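Local coordinates for penicillin-binding 1 transmembrane protein MrcA (Nitrosomonas europaea ATCC 19718, PDB 3D0F) that probably polymerises peptidoglycan glycan strands and cross-links their peptides as a bifunctional penicillin-binding protein, of which this chain is the OB-like domain, at residues K12-L17 with Q24-D29; L42-G47 with R71-D76; A51-K54 with T58-I61. All blocks are in the same frame, centred on the assembly; numbering follows the deposited sequence.

Overall arrangement
Along the chain, contact 1 (12-17 with 24-29) closes before contact 2 (42-47 with 71-76) opens, and contact 3 (51-54 with 58-61) is nested inside the loop that contact 2 closes. Contacts 2 and 3 share the five-stranded antiparallel sheet, in which strands 37-45 and 48-53 are neighbours; their centres lie about 15 Å apart and they touch where L42 meets F52 and T58. Contact 1, at helix 20-26, lies across the chain's centre from both, its centre about 40 Å from that of contact 2 and about 33 Å from that of contact 3. K54 of one chain hydrogen-bonds to Q24 and M27 of the other, tying the hairpin to the helical region across the interface.

Contact 1. Residues K12-L17 with Q24-D29; sequences KLPKDL and QDIMQD
I26 of helix 20-26 meets the loop ahead of that helix, at K12, L13 and P14, with both branches of its side chain. CG2 of I26 comes within 3.4 Å of the carbonyl oxygen K12 O, and CD1 of I26 lies 3.6 Å from the same oxygen, so both branches come up to it from the same side; no hydrogen bond crosses between the segments. Its first torsion (chi1 62°) sets CG1 between the backbone N and the carbonyl carbon, and the extended second torsion (175°) carries CD1 onward to the leucine and the proline. There CD1 of I26 meets the L13 methyl CD2 at 3.9 Å, the two side chains crossing obliquely. The start of the L13 side chain leads off from the helix, but CG stands anti to the carbonyl carbon (chi1 -65°), and the CD2 branch returns to the isoleucine. P14 adds its ring carbon CD, 4.3 Å from I26 CD1. Only 125 Å² is buried in all, and the nearest alpha carbons, those of K12 and I26, are 7.1 Å apart: side chain against backbone and methyl groups does the joining. L13 and P14 also pack on L23 one turn earlier in the helix, while I26 touches L11. P86 of the second subunit lies against L13. The arrangement is a loop folded back along the short helix that follows it, a small apolar surface cluster in the N-terminal part of the OB-like domain construct.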
# COMPACT_ATOMS: atom_id res chain seq x y z
N LYS A 12 7.74 -18.24 -9.97
CA LYS A 12 8.86 -18.72 -10.79
C LYS A 12 9.54 -17.50 -11.43
O LYS A 12 8.94 -16.80 -12.25
CB LYS A 12 8.35 -19.66 -11.87
CG LYS A 12 9.46 -20.31 -12.64
CD LYS A 12 8.89 -21.12 -13.77
CE LYS A 12 8.36 -22.47 -13.33
NZ LYS A 12 8.48 -23.45 -14.47
N LEU A 13 10.78 -17.21 -11.05
CA LEU A 13 11.42 -16.00 -11.49
C LEU A 13 11.96 -16.15 -12.92
O LEU A 13 12.26 -17.28 -13.36
CB LEU A 13 12.61 -15.64 -10.61
CG LEU A 13 12.37 -15.27 -9.16
CD1 LEU A 13 13.76 -15.21 -8.48
CD2 LEU A 13 11.62 -13.97 -9.04
N PRO A 14 12.09 -15.02 -13.60
CA PRO A 14 12.91 -15.01 -14.84
C PRO A 14 14.41 -15.08 -14.49
O PRO A 14 14.78 -14.77 -13.35
CB PRO A 14 12.58 -13.64 -15.43
CG PRO A 14 12.28 -12.77 -14.23
CD PRO A 14 11.54 -13.69 -13.31
N LYS A 15 15.28 -15.41 -15.48
CA LYS A 15 16.76 -15.29 -15.32
C LYS A 15 17.21 -13.88 -14.98
O LYS A 15 18.06 -13.66 -14.11
CB LYS A 15 17.46 -15.62 -16.63
CG LYS A 15 18.16 -16.94 -16.72
CD LYS A 15 19.05 -17.01 -17.93
CE LYS A 15 20.48 -16.51 -17.69
NZ LYS A 15 21.38 -17.01 -18.81
N ASP A 16 16.67 -12.91 -15.72
CA ASP A 16 17.03 -11.50 -15.55
C ASP A 16 16.22 -10.82 -14.44
O ASP A 16 15.05 -10.47 -14.58
CB ASP A 16 16.97 -10.77 -16.92
CG ASP A 16 17.27 -9.27 -16.84
OD1 ASP A 16 17.70 -8.75 -15.79
OD2 ASP A 16 17.04 -8.59 -17.89
N LEU A 17 16.89 -10.61 -13.31
CA LEU A 17 16.29 -10.00 -12.15
C LEU A 17 16.11 -8.48 -12.21
O LEU A 17 15.61 -7.89 -11.26
CB LEU A 17 17.08 -10.39 -10.90
CG LEU A 17 17.25 -11.90 -10.71
CD1 LEU A 17 18.18 -12.12 -9.55
CD2 LEU A 17 15.91 -12.61 -10.46
N GLN A 24 6.84 -8.05 -13.04
CA GLN A 24 5.44 -7.62 -12.87
C GLN A 24 4.49 -8.70 -13.36
O GLN A 24 3.44 -8.97 -12.77
CB GLN A 24 5.14 -6.35 -13.69
CG GLN A 24 5.72 -5.08 -13.11
CD GLN A 24 5.16 -4.65 -11.75
OE1 GLN A 24 4.13 -5.16 -11.23
NE2 GLN A 24 5.83 -3.66 -11.17
N ASP A 25 4.85 -9.35 -14.46
CA ASP A 25 3.97 -10.39 -15.02
C ASP A 25 3.80 -11.57 -14.08
O ASP A 25 2.67 -12.07 -13.92
CB ASP A 25 4.52 -10.90 -16.36
CG ASP A 25 4.19 -9.96 -17.53
OD1 ASP A 25 3.47 -8.93 -17.38
OD2 ASP A 25 4.67 -10.31 -18.62
N ILE A 26 4.87 -12.00 -13.40
CA ILE A 26 4.70 -13.17 -12.48
C ILE A 26 3.89 -12.77 -11.23
O ILE A 26 3.29 -13.65 -10.61
CB ILE A 26 6.01 -13.87 -12.05
CG1 ILE A 26 6.92 -12.92 -11.25
CG2 ILE A 26 6.77 -14.35 -13.31
CD1 ILE A 26 8.16 -13.59 -10.70
N MSE A 27 3.85 -11.47 -10.91
CA MSE A 27 3.11 -10.93 -9.78
C MSE A 27 1.70 -10.49 -10.13
O MSE A 27 1.01 -9.93 -9.28
CB MSE A 27 3.89 -9.74 -9.19
CG MSE A 27 5.24 -10.05 -8.66
SE MSE A 27 5.96 -8.48 -7.69
CE MSE A 27 5.03 -8.58 -6.02
N GLN A 28 1.27 -10.72 -11.36
CA GLN A 28 0.04 -10.12 -11.85
C GLN A 28 -1.18 -10.32 -10.95
O GLN A 28 -2.03 -9.43 -10.90
CB GLN A 28 -0.25 -10.57 -13.27
CG GLN A 28 -0.59 -12.00 -13.44
CD GLN A 28 -0.79 -12.40 -14.90
OE1 GLN A 28 -0.85 -11.53 -15.79
NE2 GLN A 28 -0.86 -13.72 -15.16
N ASP A 29 -1.30 -11.49 -10.32
CA ASP A 29 -2.51 -11.82 -9.54
C ASP A 29 -2.47 -11.33 -8.09
O ASP A 29 -3.52 -11.34 -7.44
CB ASP A 29 -2.75 -13.33 -9.52
CG ASP A 29 -3.20 -13.90 -10.89
OD1 ASP A 29 -3.67 -13.12 -11.76
OD2 ASP A 29 -3.10 -15.15 -11.06

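Contact 2. Residues L42-G47 with R71-D76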
# COMPACT_ATOMS: atom_id res chain seq x y z
N LEU A 42 -11.12 15.74 4.31
CA LEU A 42 -11.33 16.85 5.26
C LEU A 42 -11.95 18.09 4.59
O LEU A 42 -12.71 18.81 5.22
CB LEU A 42 -9.98 17.25 5.90
CG LEU A 42 -9.26 16.08 6.56
CD1 LEU A 42 -7.96 16.58 7.20
CD2 LEU A 42 -10.11 15.29 7.56
N SER A 43 -11.55 18.40 3.36
CA SER A 43 -12.09 19.47 2.62
C SER A 43 -12.05 19.13 1.15
O SER A 43 -11.18 18.39 0.72
CB SER A 43 -11.31 20.74 2.90
OG SER A 43 -10.05 20.71 2.30
N ALA A 44 -12.96 19.72 0.37
CA ALA A 44 -13.01 19.45 -1.07
C ALA A 44 -13.57 20.59 -1.85
O ALA A 44 -14.60 21.17 -1.50
CB ALA A 44 -13.81 18.22 -1.37
N THR A 45 -12.84 20.95 -2.88
CA THR A 45 -13.26 21.90 -3.93
C THR A 45 -12.84 21.32 -5.29
O THR A 45 -12.04 20.38 -5.35
CB THR A 45 -12.58 23.27 -3.75
OG1 THR A 45 -11.20 23.16 -4.11
CG2 THR A 45 -12.72 23.79 -2.29
N PRO A 46 -13.28 21.92 -6.41
CA PRO A 46 -12.81 21.40 -7.69
C PRO A 46 -11.28 21.52 -7.89
O PRO A 46 -10.70 20.83 -8.77
CB PRO A 46 -13.56 22.27 -8.71
CG PRO A 46 -14.75 22.69 -8.02
CD PRO A 46 -14.30 22.97 -6.61
N GLY A 47 -10.66 22.41 -7.13
CA GLY A 47 -9.21 22.66 -7.25
C GLY A 47 -8.33 21.93 -6.24
O GLY A 47 -7.14 21.86 -6.44
N ARG A 71 -16.12 14.25 -11.77
CA ARG A 71 -17.58 14.34 -11.72
C ARG A 71 -18.05 14.41 -10.30
O ARG A 71 -19.10 14.96 -10.02
CB ARG A 71 -18.16 13.15 -12.43
CG ARG A 71 -17.81 13.22 -13.91
CD ARG A 71 -18.11 11.97 -14.69
NE ARG A 71 -19.27 11.21 -14.22
CZ ARG A 71 -20.54 11.61 -14.29
NH1 ARG A 71 -20.86 12.81 -14.77
NH2 ARG A 71 -21.50 10.79 -13.87
N PHE A 72 -17.24 13.85 -9.41
CA PHE A 72 -17.52 13.91 -7.98
C PHE A 72 -17.03 15.15 -7.26
O PHE A 72 -17.20 15.25 -6.06
CB PHE A 72 -17.00 12.62 -7.34
CG PHE A 72 -17.77 11.42 -7.81
CD1 PHE A 72 -17.47 10.81 -9.03
CD2 PHE A 72 -18.84 10.95 -7.08
CE1 PHE A 72 -18.24 9.73 -9.46
CE2 PHE A 72 -19.60 9.87 -7.52
CZ PHE A 72 -19.29 9.28 -8.70
N LEU A 73 -16.48 16.11 -8.01
CA LEU A 73 -16.05 17.40 -7.47
C LEU A 73 -16.71 18.59 -8.17
O LEU A 73 -16.53 19.73 -7.74
CB LEU A 73 -14.52 17.53 -7.63
CG LEU A 73 -13.72 16.50 -6.82
CD1 LEU A 73 -12.31 16.36 -7.45
CD2 LEU A 73 -13.68 16.96 -5.39
N SER A 74 -17.51 18.31 -9.20
CA SER A 74 -18.04 19.33 -10.11
C SER A 74 -19.40 19.89 -9.72
O SER A 74 -19.88 20.84 -10.39
CB SER A 74 -18.26 18.69 -11.47
OG SER A 74 -19.33 17.73 -11.37
N ASN A 75 -20.04 19.32 -8.70
CA ASN A 75 -21.43 19.69 -8.33
C ASN A 75 -22.42 19.35 -9.45
O ASN A 75 -23.43 20.00 -9.61
CB ASN A 75 -21.58 21.18 -7.93
CG ASN A 75 -21.32 21.43 -6.44
OD1 ASN A 75 -21.59 20.58 -5.56
ND2 ASN A 75 -20.80 22.62 -6.15
N ASP A 76 -22.15 18.28 -10.19
CA ASP A 76 -23.09 17.75 -11.21
C ASP A 76 -24.36 17.33 -10.45
O ASP A 76 -24.26 16.55 -9.50
CB ASP A 76 -22.45 16.53 -11.88
CG ASP A 76 -23.40 15.76 -12.81
OD1 ASP A 76 -24.56 16.14 -13.04
OD2 ASP A 76 -22.94 14.71 -13.30
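This contact belongs to the antiparallel sheet of the OB-like domain: the end of strand 37-45, where the chain turns into strand 48-53, is met by the long loop running from strand 58-61 to strand 88-94. L73 carries the loop's side of it. CG of L73 stands anti to its own carbonyl carbon (chi1 -64°), and the CD2 methyl points at the strand end. L73 CD2 lies 4.2 Å from A44 CB. From L73 CD2 to T45 O the distance is 3.8 Å. V49, on the next strand, packs against both A44 and L73, and I84 covers A44 as well, so the leucine extends an apolar patch beside the sheet. No hydrogen bond links the two segments, and 153 Å² is buried between them.

Each side is shaped by its own polar bonds. T45 OG1 accepts the backbone N of G47 at 3.2 Å, which makes an ST turn at the strand end, and A48 N adds a weak bond to the same hydroxyl. In the loop, S74 OG donates to R71 O at 3.1 Å from above the carbonyl plane, 44° out of it, and takes a weak bond from D76 N. R71 NH1 and D76 OD2 form a salt bridge at 3.2 Å, weak as a hydrogen bond. The backbone oxygen of L73 is also met: P46 CG lies 3.5 Å from L73 O.

Contact 3. Residues A51-K54 with T58-I61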
# COMPACT_ATOMS: atom_id res chain seq x y z
N ALA A 51 -7.05 15.34 2.46
CA ALA A 51 -7.46 14.06 3.02
C ALA A 51 -6.46 13.55 4.05
O ALA A 51 -5.25 13.81 3.92
CB ALA A 51 -7.71 13.03 1.90
N PHE A 52 -6.95 12.86 5.07
CA PHE A 52 -6.13 12.29 6.14
C PHE A 52 -5.93 10.80 5.88
O PHE A 52 -6.88 10.08 5.63
CB PHE A 52 -6.86 12.48 7.49
CG PHE A 52 -6.08 12.00 8.68
CD1 PHE A 52 -5.24 12.86 9.35
CD2 PHE A 52 -6.27 10.73 9.19
CE1 PHE A 52 -4.51 12.44 10.49
CE2 PHE A 52 -5.53 10.28 10.31
CZ PHE A 52 -4.67 11.16 10.95
N ARG A 53 -4.69 10.34 5.87
CA ARG A 53 -4.43 8.90 5.63
C ARG A 53 -4.01 8.19 6.94
O ARG A 53 -3.70 8.83 7.91
CB ARG A 53 -3.42 8.68 4.50
CG ARG A 53 -2.14 9.36 4.62
CD ARG A 53 -1.41 9.20 3.28
NE ARG A 53 -0.06 9.60 3.30
CZ ARG A 53 0.99 8.77 3.36
NH1 ARG A 53 0.82 7.46 3.50
NH2 ARG A 53 2.21 9.24 3.33
N LYS A 54 -3.99 6.87 6.91
CA LYS A 54 -3.73 6.08 8.13
C LYS A 54 -2.42 6.38 8.80
O LYS A 54 -2.32 6.24 10.02
CB LYS A 54 -3.74 4.59 7.77
CG LYS A 54 -5.11 4.04 7.48
CD LYS A 54 -5.91 3.81 8.77
CE LYS A 54 -5.48 2.57 9.58
NZ LYS A 54 -6.51 2.18 10.65
N THR A 58 -1.72 14.44 6.44
CA THR A 58 -2.79 15.08 5.67
C THR A 58 -2.14 15.41 4.33
O THR A 58 -1.07 16.02 4.24
CB THR A 58 -3.38 16.30 6.35
OG1 THR A 58 -4.00 15.92 7.60
CG2 THR A 58 -4.45 16.95 5.44
N ILE A 59 -2.77 14.91 3.29
CA ILE A 59 -2.30 15.13 1.91
C ILE A 59 -3.26 16.10 1.19
O ILE A 59 -4.40 16.24 1.58
CB ILE A 59 -2.20 13.81 1.09
CG1 ILE A 59 -3.53 13.05 1.02
CG2 ILE A 59 -1.10 12.88 1.69
CD1 ILE A 59 -3.53 11.82 0.09
N ARG A 60 -2.71 16.76 0.17
CA ARG A 60 -3.47 17.67 -0.67
C ARG A 60 -3.39 17.17 -2.12
O ARG A 60 -2.27 17.10 -2.68
CB ARG A 60 -2.93 19.10 -0.55
CG ARG A 60 -3.85 20.18 -1.02
CD ARG A 60 -3.34 21.56 -0.48
NE ARG A 60 -4.26 22.64 -0.76
CZ ARG A 60 -4.26 23.38 -1.85
NH1 ARG A 60 -3.37 23.20 -2.84
NH2 ARG A 60 -5.18 24.33 -1.96
N ILE A 61 -4.54 16.92 -2.73
CA ILE A 61 -4.65 16.38 -4.11
C ILE A 61 -5.16 17.52 -4.97
O ILE A 61 -6.17 18.13 -4.64
CB ILE A 61 -5.57 15.15 -4.20
CG1 ILE A 61 -5.09 14.09 -3.19
CG2 ILE A 61 -5.60 14.55 -5.64
CD1 ILE A 61 -6.22 13.35 -2.49
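The carbonyl oxygen A51 O accepts the backbone N-H of I59 at 2.8 Å, in a beta hairpin formed by strands 48-53 and 58-61 of the OB-like domain sheet. The bond is nearly straight, 164° at the hydrogen, and runs nearly along the C=O axis. A second group reaches the same oxygen: the CA of T58 makes a CA-H...O contact of 3.3 Å with A51 O. The return bond, from A51 N to I59 O, measures 2.9 Å, and together the two N-H...O bonds define A51 with I59 as an antiparallel hydrogen-bonded pair. F52 with T58 is the adjoining non-hydrogen-bonded pair, its alpha carbons closer, 4.4 Å apart. The short strand axes stand at 135°, well short of exactly antiparallel, consistent with twist or splay of the hairpin here.

On the face shared by A51 and I59, A51 CB packs against I59 CG1 at 4.3 Å, and I90 and V92 of strand 88-94 continue this buried layer. W100 on strand 100-103 touches I59, I61 and R53, so the outer strand 58-61 and the strand at the other edge close together over the same core. The opposite face bears F52 and T58. F52 has CG anti to its backbone N (chi1 -177°), which lays the ring beside T58; L23 of the second subunit packs on F52. The hydroxyl of T58 lies at the ring's edge, near its plane. Further along, R53 runs extended from CG to NE, crossing I59 at about a right angle, while its NH2 forms a salt bridge with E57 in the hairpin turn. The I59 methyl CG2 sits at the edge of that guanidinium, 3.8 Å from R53 NE.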